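Side-chain contacts in cAMP factor (Mobiluncus curtisii, PDB 6JLC), which is a CAMP factor, a toxin that probably forms pores in target membranes and so probably contributes to hemolysis: residues D16-A21 with A46-L51; P68-A73 with Y122-S127; H76-I81 with M112-I117. All coordinates share one frame; numbering follows the deposited sequence.

Interaction 1. Residues D16-A21 with A46-L51; sequences DDINAA and ATATEL
Ile18 points toward helix 41-59 and meets two side chains of 46-51, Ala48 and Leu51, each with a different branch. Thr52 and Leu55 of the same helix also touch it. The long branch of Ile18 goes to Leu51. The side chains of Ile18 and Leu51 cross at about a right angle. The tip of Ile18, CD1, comes to 3.6 Å from CD2 of Leu51 and also packs against the CG behind it, at 3.8 Å. Both chains are stretched out to meet. In Ile18 the second torsion is near 161°, which carries CD1 forward. In Leu51 CG is anti to the backbone N (chi1 -170°), and CD2 is the branch that continues the extended chain. The short branch of Ile18 goes to Ala48. CG2 of Ile18 lies 3.9 Å from CB of Ala48, methyl against methyl.

This is helix-to-helix packing in an all-helical bundle. Helices 8-31 and 41-59 follow each other in the chain and run in roughly opposite directions here. The backbones are closest at Ile18 and Ala48, with their CA atoms 6.8 Å apart. The small side chain of Ala48 faces the nearest point of the other helix. Leu51 lies one turn further on.

All three touching residues are buried, and no hydrogen bond passes between the segments. Polar groups on helix 41-59 are served by their own helix: Thr47 OG1 bonds to the carbonyl O of Lys43, and Thr49 OG1 to that of Phe45. A third helix, 68-91, closes over the contact. Thr75 of that helix touches both Ile18 and Leu51, while Ile71 and Ile78 also pack on Leu51.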
loop_
_atom_site.group_PDB
_atom_site.type_symbol
_atom_site.label_atom_id
_atom_site.label_comp_id
_atom_site.label_asym_id
_atom_site.label_seq_id
_atom_site.Cartn_x
_atom_site.Cartn_y
_atom_site.Cartn_z
ATOM N N ASP A 16 9.409 10.305 -14.664
ATOM C CA ASP A 16 9.180 8.864 -14.700
ATOM C C ASP A 16 9.257 8.262 -13.301
ATOM O O ASP A 16 8.457 7.381 -12.955
ATOM C CB ASP A 16 10.197 8.173 -15.614
ATOM C CG ASP A 16 10.086 8.608 -17.074
ATOM O OD1 ASP A 16 9.064 9.219 -17.455
ATOM O OD2 ASP A 16 11.039 8.340 -17.839
ATOM N N ASP A 17 10.238 8.701 -12.498
ATOM C CA ASP A 17 10.391 8.162 -11.145
ATOM C C ASP A 17 9.204 8.525 -10.274
ATOM O O ASP A 17 8.743 7.707 -9.463
ATOM C CB ASP A 17 11.676 8.681 -10.491
ATOM C CG ASP A 17 12.932 8.186 -11.189
ATOM O OD1 ASP A 17 12.835 7.212 -11.969
ATOM O OD2 ASP A 17 14.003 8.781 -10.956
ATOM N N ILE A 18 8.706 9.750 -10.417
ATOM C CA ILE A 18 7.540 10.169 -9.649
ATOM C C ILE A 18 6.324 9.343 -10.048
ATOM O O ILE A 18 5.596 8.822 -9.194
ATOM C CB ILE A 18 7.286 11.672 -9.844
ATOM C CG1 ILE A 18 8.423 12.482 -9.207
ATOM C CG2 ILE A 18 5.941 12.054 -9.253
ATOM C CD1 ILE A 18 8.508 13.893 -9.725
ATOM N N ASN A 19 6.097 9.189 -11.354
ATOM C CA ASN A 19 4.920 8.442 -11.796
ATOM C C ASN A 19 4.979 6.983 -11.349
ATOM O O ASN A 19 3.958 6.407 -10.947
ATOM C CB ASN A 19 4.767 8.551 -13.312
ATOM C CG ASN A 19 4.326 9.939 -13.745
ATOM O OD1 ASN A 19 3.649 10.646 -12.997
ATOM N ND2 ASN A 19 4.702 10.333 -14.955
ATOM N N ALA A 20 6.169 6.377 -11.375
ATOM C CA ALA A 20 6.312 5.017 -10.860
ATOM C C ALA A 20 6.006 4.949 -9.364
ATOM O O ALA A 20 5.369 3.996 -8.901
ATOM C CB ALA A 20 7.715 4.486 -11.143
ATOM N N ALA A 21 6.466 5.939 -8.587
ATOM C CA ALA A 21 6.137 5.965 -7.166
ATOM C C ALA A 21 4.636 6.086 -6.960
ATOM O O ALA A 21 4.058 5.405 -6.107
ATOM C CB ALA A 21 6.859 7.123 -6.470
ATOM N N ALA A 46 -1.922 14.976 -5.583
ATOM C CA ALA A 46 -2.048 16.301 -6.171
ATOM C C ALA A 46 -0.691 16.989 -6.256
ATOM O O ALA A 46 -0.388 17.653 -7.254
ATOM C CB ALA A 46 -3.033 17.149 -5.357
ATOM N N THR A 47 0.135 16.850 -5.213
ATOM C CA THR A 47 1.473 17.432 -5.246
ATOM C C THR A 47 2.315 16.788 -6.337
ATOM O O THR A 47 3.082 17.468 -7.029
ATOM C CB THR A 47 2.150 17.268 -3.882
ATOM O OG1 THR A 47 1.366 17.929 -2.889
ATOM C CG2 THR A 47 3.536 17.881 -3.885
ATOM N N ALA A 48 2.186 15.471 -6.502
ATOM C CA ALA A 48 2.954 14.776 -7.527
ATOM C C ALA A 48 2.616 15.312 -8.908
ATOM O O ALA A 48 3.497 15.487 -9.762
ATOM C CB ALA A 48 2.672 13.275 -7.447
ATOM N N THR A 49 1.334 15.611 -9.129
ATOM C CA THR A 49 0.909 16.196 -10.389
ATOM C C THR A 49 1.515 17.576 -10.601
ATOM O O THR A 49 1.985 17.891 -11.700
ATOM C CB THR A 49 -0.617 16.250 -10.418
ATOM O OG1 THR A 49 -1.115 14.909 -10.336
ATOM C CG2 THR A 49 -1.093 16.878 -11.711
ATOM N N GLU A 50 1.510 18.416 -9.566
ATOM C CA GLU A 50 2.128 19.729 -9.700
ATOM C C GLU A 50 3.616 19.596 -9.987
ATOM O O GLU A 50 4.175 20.362 -10.780
ATOM C CB GLU A 50 1.900 20.550 -8.423
ATOM C CG GLU A 50 0.450 20.906 -8.220
ATOM C CD GLU A 50 0.186 21.655 -6.923
ATOM O OE1 GLU A 50 1.124 21.838 -6.109
ATOM O OE2 GLU A 50 -0.978 22.050 -6.721
ATOM N N LEU A 51 4.272 18.634 -9.335
ATOM C CA LEU A 51 5.708 18.462 -9.516
ATOM C C LEU A 51 6.035 18.012 -10.944
ATOM O O LEU A 51 6.945 18.557 -11.583
ATOM C CB LEU A 51 6.228 17.463 -8.477
ATOM C CG LEU A 51 7.723 17.266 -8.280
ATOM C CD1 LEU A 51 8.377 18.598 -8.012
ATOM C CD2 LEU A 51 7.957 16.306 -7.115
#

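Interaction 2. Residues P68-A73 with Y122-S127; sequences PDLIMA and YQLNDS
The amide of Asn125 is the one flat group that meets the other segment here, and it does so through its oxygen. OD1 of Asn125 lies 4.1 Å from CB of Ala73. The methyl is well off the amide plane and beyond the oxygen, so it does not cover the middle of a face. This is a loose contact at the border of the interface, and no hydrogen bond joins the segments.

The centre is apolar. Leu124 points at helix 68-91, and its CD1 is the atom that does most of the touching. CD1 of Leu124 stands 3.8 Å from CB of Ala73 and 3.7 Å from CD1 of Leu70. With its second torsion near 164°, Leu124 is extended, which brings CD1 across to the other helix. Leu70 meets it at about a right angle.

This is near-parallel helix packing in an all-helical bundle. It joins the start of helix 68-91 to helix 121-139, at 21° and with the axes 9.6 Å apart. Ala73 sits where the backbones are closest: its CA is 6.0 Å from that of Leu124. Arg113 of helix 97-114 and Leu77 also pack on Leu124, while Val121 covers part of Leu70.

With only carbon contacts at its centre and no directional bond across it, the pairing probably rests on close fit and on burial of Leu124 and Ala73.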
loop_
_atom_site.group_PDB
_atom_site.type_symbol
_atom_site.label_atom_id
_atom_site.label_comp_id
_atom_site.label_asym_id
_atom_site.label_seq_id
_atom_site.Cartn_x
_atom_site.Cartn_y
_atom_site.Cartn_z
ATOM N N PRO A 68 15.921 24.431 -8.914
ATOM C CA PRO A 68 16.137 23.007 -9.250
ATOM C C PRO A 68 16.478 22.127 -8.059
ATOM O O PRO A 68 16.065 20.958 -8.022
ATOM C CB PRO A 68 17.304 23.061 -10.246
ATOM C CG PRO A 68 18.083 24.266 -9.828
ATOM C CD PRO A 68 17.050 25.274 -9.349
ATOM N N ASP A 69 17.266 22.625 -7.100
ATOM C CA ASP A 69 17.597 21.796 -5.946
ATOM C C ASP A 69 16.340 21.468 -5.153
ATOM O O ASP A 69 16.211 20.369 -4.597
ATOM C CB ASP A 69 18.626 22.498 -5.063
ATOM C CG ASP A 69 19.982 22.599 -5.722
ATOM O OD1 ASP A 69 20.755 21.622 -5.644
ATOM O OD2 ASP A 69 20.265 23.655 -6.324
ATOM N N LEU A 70 15.393 22.406 -5.121
ATOM C CA LEU A 70 14.123 22.193 -4.438
ATOM C C LEU A 70 13.252 21.194 -5.190
ATOM O O LEU A 70 12.660 20.294 -4.584
ATOM C CB LEU A 70 13.405 23.533 -4.283
ATOM C CG LEU A 70 12.316 23.685 -3.237
ATOM C CD1 LEU A 70 12.824 23.307 -1.845
ATOM C CD2 LEU A 70 11.843 25.130 -3.262
ATOM N N ILE A 71 13.150 21.339 -6.518
ATOM C CA ILE A 71 12.321 20.415 -7.292
ATOM C C ILE A 71 12.848 18.990 -7.158
ATOM O O ILE A 71 12.071 18.029 -7.062
ATOM C CB ILE A 71 12.243 20.866 -8.768
ATOM C CG1 ILE A 71 11.439 22.170 -8.906
ATOM C CG2 ILE A 71 11.584 19.806 -9.631
ATOM C CD1 ILE A 71 9.903 21.993 -8.837
ATOM N N MET A 72 14.172 18.824 -7.141
ATOM C CA MET A 72 14.736 17.482 -7.050
ATOM C C MET A 72 14.618 16.924 -5.633
ATOM O O MET A 72 14.464 15.710 -5.459
ATOM C CB MET A 72 16.199 17.482 -7.510
ATOM C CG MET A 72 16.385 17.600 -9.011
ATOM S SD MET A 72 15.337 16.454 -9.947
ATOM C CE MET A 72 15.882 14.869 -9.317
ATOM N N ALA A 73 14.711 17.781 -4.612
ATOM C CA ALA A 73 14.465 17.313 -3.249
ATOM C C ALA A 73 13.019 16.839 -3.090
ATOM O O ALA A 73 12.768 15.796 -2.470
ATOM C CB ALA A 73 14.803 18.419 -2.237
ATOM N N TYR A 122 16.596 21.586 3.050
ATOM C CA TYR A 122 16.970 20.925 4.298
ATOM C C TYR A 122 15.804 20.121 4.864
ATOM O O TYR A 122 15.984 18.978 5.304
ATOM C CB TYR A 122 17.449 21.960 5.328
ATOM C CG TYR A 122 18.745 22.658 4.972
ATOM C CD1 TYR A 122 19.640 22.092 4.077
ATOM C CD2 TYR A 122 19.084 23.882 5.552
ATOM C CE1 TYR A 122 20.829 22.719 3.756
ATOM C CE2 TYR A 122 20.275 24.516 5.237
ATOM C CZ TYR A 122 21.144 23.925 4.339
ATOM O OH TYR A 122 22.332 24.539 4.010
ATOM N N GLN A 123 14.601 20.704 4.861
ATOM C CA GLN A 123 13.453 20.038 5.463
ATOM C C GLN A 123 13.056 18.810 4.663
ATOM O O GLN A 123 12.746 17.756 5.234
ATOM C CB GLN A 123 12.273 21.001 5.554
ATOM C CG GLN A 123 12.494 22.122 6.547
ATOM C CD GLN A 123 11.426 23.187 6.450
ATOM O OE1 GLN A 123 10.825 23.396 5.390
ATOM N NE2 GLN A 123 11.192 23.884 7.567
ATOM N N LEU A 124 13.044 18.938 3.335
ATOM C CA LEU A 124 12.696 17.805 2.490
ATOM C C LEU A 124 13.715 16.685 2.636
ATOM O O LEU A 124 13.350 15.501 2.701
ATOM C CB LEU A 124 12.589 18.266 1.033
ATOM C CG LEU A 124 11.520 19.330 0.770
ATOM C CD1 LEU A 124 11.762 19.993 -0.571
ATOM C CD2 LEU A 124 10.110 18.736 0.812
ATOM N N ASN A 125 15.007 17.031 2.666
ATOM C CA ASN A 125 16.032 16.017 2.868
ATOM C C ASN A 125 15.914 15.394 4.255
ATOM O O ASN A 125 16.131 14.186 4.424
ATOM C CB ASN A 125 17.428 16.623 2.677
ATOM C CG ASN A 125 17.750 16.880 1.217
ATOM O OD1 ASN A 125 17.136 16.293 0.329
ATOM N ND2 ASN A 125 18.723 17.740 0.965
ATOM N N ASP A 126 15.567 16.204 5.260
ATOM C CA ASP A 126 15.392 15.650 6.600
ATOM C C ASP A 126 14.179 14.720 6.661
ATOM O O ASP A 126 14.175 13.759 7.443
ATOM C CB ASP A 126 15.277 16.780 7.627
ATOM C CG ASP A 126 16.621 17.456 7.908
ATOM O OD1 ASP A 126 17.672 16.930 7.481
ATOM O OD2 ASP A 126 16.623 18.521 8.545
ATOM N N SER A 127 13.151 14.980 5.853
ATOM C CA SER A 127 12.023 14.047 5.776
ATOM C C SER A 127 12.450 12.704 5.195
ATOM O O SER A 127 12.002 11.646 5.661
ATOM C CB SER A 127 10.884 14.644 4.948
ATOM O OG SER A 127 10.413 15.837 5.560
#

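Interaction 3. Residues H76-I81 with M112-I117; sequences HLIVEI and MRVANI
The apolar contacts centre on Val114, which reaches from helix 97-114 toward Leu77 and Ile78 of helix 68-91. Leu77 crosses Val114 at a slant. CD2 of Leu77 comes to 3.8 Å from CB of Val114 and to 4.0 Å from CG2 of Val114. Ile78 meets the same valine at about a right angle: CG1 of Ile78 lies 4.0 Å from CG2 of Val114. One methyl of the valine, CG2, thus serves both partners. It is anti to the backbone N, while CG1 takes the crowded position between N and the carbonyl carbon (chi1 81°). Leu77 holds CG anti to its backbone N (chi1 -178°), and CD2 carries on the extended chain toward the valine. All three residues are buried. The backbones are nearest at Leu77 and Val114, whose CA atoms are 7.1 Å apart.

Polar bonds do not cross between the two segments. They lie around the contact. Arg74, one turn before Ile78 on helix 68-91, uses NH1 to hydrogen-bond the carbonyl O atoms of both Val114 and Asn116. This ties the 114-116 backbone to helix 68-91. Within 112-117, the N of Asn116 bonds to the O of Arg113 at 2.9 Å. OD1 of Asn116 bonds to the N of Gly118. On helix 68-91, Glu80 forms a salt bridge with Arg132 of helix 121-139.

Other side chains close the core. Ser127 and Ile128 of helix 121-139 pack on Leu77. Ala110 of helix 97-114 also packs on Leu77, and Val107 packs on Ile81. Helix 41-59 borders the contact too. Helix 68-91 is therefore covered on several sides, as expected for a central helix in an all-helical bundle.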
loop_
_atom_site.group_PDB
_atom_site.type_symbol
_atom_site.label_atom_id
_atom_site.label_comp_id
_atom_site.label_asym_id
_atom_site.label_seq_id
_atom_site.Cartn_x
_atom_site.Cartn_y
_atom_site.Cartn_z
ATOM N N HIS A 76 12.894 13.432 -4.881
ATOM C CA HIS A 76 13.464 12.367 -4.063
ATOM C C HIS A 76 12.545 11.992 -2.907
ATOM O O HIS A 76 12.454 10.815 -2.547
ATOM C CB HIS A 76 14.842 12.767 -3.541
ATOM C CG HIS A 76 15.832 12.994 -4.638
ATOM N ND1 HIS A 76 16.751 14.025 -4.620
ATOM C CD2 HIS A 76 16.011 12.354 -5.817
ATOM C CE1 HIS A 76 17.472 13.985 -5.725
ATOM N NE2 HIS A 76 17.038 12.984 -6.474
ATOM N N LEU A 77 11.852 12.971 -2.317
ATOM C CA LEU A 77 10.990 12.647 -1.179
ATOM C C LEU A 77 9.755 11.852 -1.615
ATOM O O LEU A 77 9.355 10.893 -0.941
ATOM C CB LEU A 77 10.591 13.923 -0.433
ATOM C CG LEU A 77 9.710 13.754 0.822
ATOM C CD1 LEU A 77 10.293 12.753 1.824
ATOM C CD2 LEU A 77 9.545 15.119 1.503
ATOM N N ILE A 78 9.138 12.222 -2.742
ATOM C CA ILE A 78 8.018 11.421 -3.233
ATOM C C ILE A 78 8.467 9.993 -3.512
ATOM O O ILE A 78 7.778 9.032 -3.146
ATOM C CB ILE A 78 7.378 12.084 -4.467
ATOM C CG1 ILE A 78 6.674 13.370 -4.016
ATOM C CG2 ILE A 78 6.362 11.143 -5.108
ATOM C CD1 ILE A 78 5.849 14.053 -5.068
ATOM N N VAL A 79 9.645 9.824 -4.124
ATOM C CA VAL A 79 10.147 8.477 -4.388
ATOM C C VAL A 79 10.338 7.722 -3.082
ATOM O O VAL A 79 9.984 6.544 -2.965
ATOM C CB VAL A 79 11.450 8.547 -5.207
ATOM C CG1 VAL A 79 12.176 7.205 -5.209
ATOM C CG2 VAL A 79 11.137 9.030 -6.625
ATOM N N GLU A 80 10.872 8.408 -2.068
ATOM C CA GLU A 80 11.120 7.775 -0.779
ATOM C C GLU A 80 9.824 7.377 -0.096
ATOM O O GLU A 80 9.766 6.335 0.569
ATOM C CB GLU A 80 11.907 8.721 0.129
ATOM C CG GLU A 80 12.554 8.001 1.316
ATOM C CD GLU A 80 13.696 7.107 0.861
ATOM O OE1 GLU A 80 14.327 7.448 -0.162
ATOM O OE2 GLU A 80 13.971 6.083 1.523
ATOM N N ILE A 81 8.796 8.222 -0.196
ATOM C CA ILE A 81 7.501 7.860 0.368
ATOM C C ILE A 81 6.996 6.581 -0.286
ATOM O O ILE A 81 6.530 5.653 0.389
ATOM C CB ILE A 81 6.499 9.012 0.195
ATOM C CG1 ILE A 81 6.905 10.223 1.058
ATOM C CG2 ILE A 81 5.097 8.547 0.571
ATOM C CD1 ILE A 81 6.167 11.473 0.677
ATOM N N MET A 112 2.895 16.099 4.213
ATOM C CA MET A 112 2.599 17.493 4.532
ATOM C C MET A 112 3.757 18.400 4.123
ATOM O O MET A 112 3.540 19.485 3.568
ATOM C CB MET A 112 2.287 17.652 6.025
ATOM C CG MET A 112 1.082 16.849 6.508
ATOM S SD MET A 112 -0.428 17.266 5.598
ATOM C CE MET A 112 -0.673 18.968 6.108
ATOM N N ARG A 113 4.995 17.956 4.356
ATOM C CA ARG A 113 6.150 18.776 3.987
ATOM C C ARG A 113 6.296 18.887 2.474
ATOM O O ARG A 113 6.532 19.976 1.945
ATOM C CB ARG A 113 7.431 18.207 4.606
ATOM C CG ARG A 113 8.625 19.170 4.584
ATOM C CD ARG A 113 8.331 20.436 5.380
ATOM N NE ARG A 113 8.427 20.171 6.819
ATOM C CZ ARG A 113 8.112 21.038 7.784
ATOM N NH1 ARG A 113 7.669 22.258 7.487
ATOM N NH2 ARG A 113 8.237 20.675 9.063
ATOM N N VAL A 114 6.175 17.768 1.748
ATOM C CA VAL A 114 6.417 17.854 0.308
ATOM C C VAL A 114 5.365 18.722 -0.385
ATOM O O VAL A 114 5.636 19.297 -1.449
ATOM C CB VAL A 114 6.515 16.438 -0.300
ATOM C CG1 VAL A 114 5.142 15.854 -0.555
ATOM C CG2 VAL A 114 7.363 16.458 -1.586
ATOM N N ALA A 115 4.178 18.864 0.207
ATOM C CA ALA A 115 3.136 19.721 -0.341
ATOM C C ALA A 115 3.232 21.161 0.146
ATOM O O ALA A 115 2.491 22.020 -0.348
ATOM C CB ALA A 115 1.757 19.172 0.021
ATOM N N ASN A 116 4.128 21.442 1.084
ATOM C CA ASN A 116 4.163 22.730 1.772
ATOM C C ASN A 116 4.874 23.759 0.891
ATOM O O ASN A 116 6.030 23.552 0.508
ATOM C CB ASN A 116 4.873 22.551 3.119
ATOM C CG ASN A 116 4.697 23.741 4.051
ATOM O OD1 ASN A 116 4.869 24.890 3.643
ATOM N ND2 ASN A 116 4.363 23.469 5.314
ATOM N N ILE A 117 4.193 24.861 0.559
ATOM C CA ILE A 117 4.808 25.882 -0.283
ATOM C C ILE A 117 6.009 26.554 0.381
ATOM O O ILE A 117 6.792 27.216 -0.307
ATOM C CB ILE A 117 3.770 26.936 -0.717
ATOM C CG1 ILE A 117 3.051 27.495 0.517
ATOM C CG2 ILE A 117 2.805 26.316 -1.734
ATOM C CD1 ILE A 117 2.864 28.966 0.489
#

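Overall arrangement
All three contacts lie in the bundle made by the first five helices of the chain, on the same side of its centre. Interaction 1 closes first along the chain, joining helices 8-31 and 41-59. Interactions 2 and 3 follow and share helix 68-91. The segments of interaction 3 fall between those of interaction 2 in sequence. The centres of interactions 2 and 3 are about 8 Å apart. Those of interactions 1 and 3 are about 10 Å apart. Those of interactions 1 and 2 are about 15 Å apart. Each pair also touches directly, so they form one continuous core, which holds five helices of this C-terminal part of the CAMP factor together.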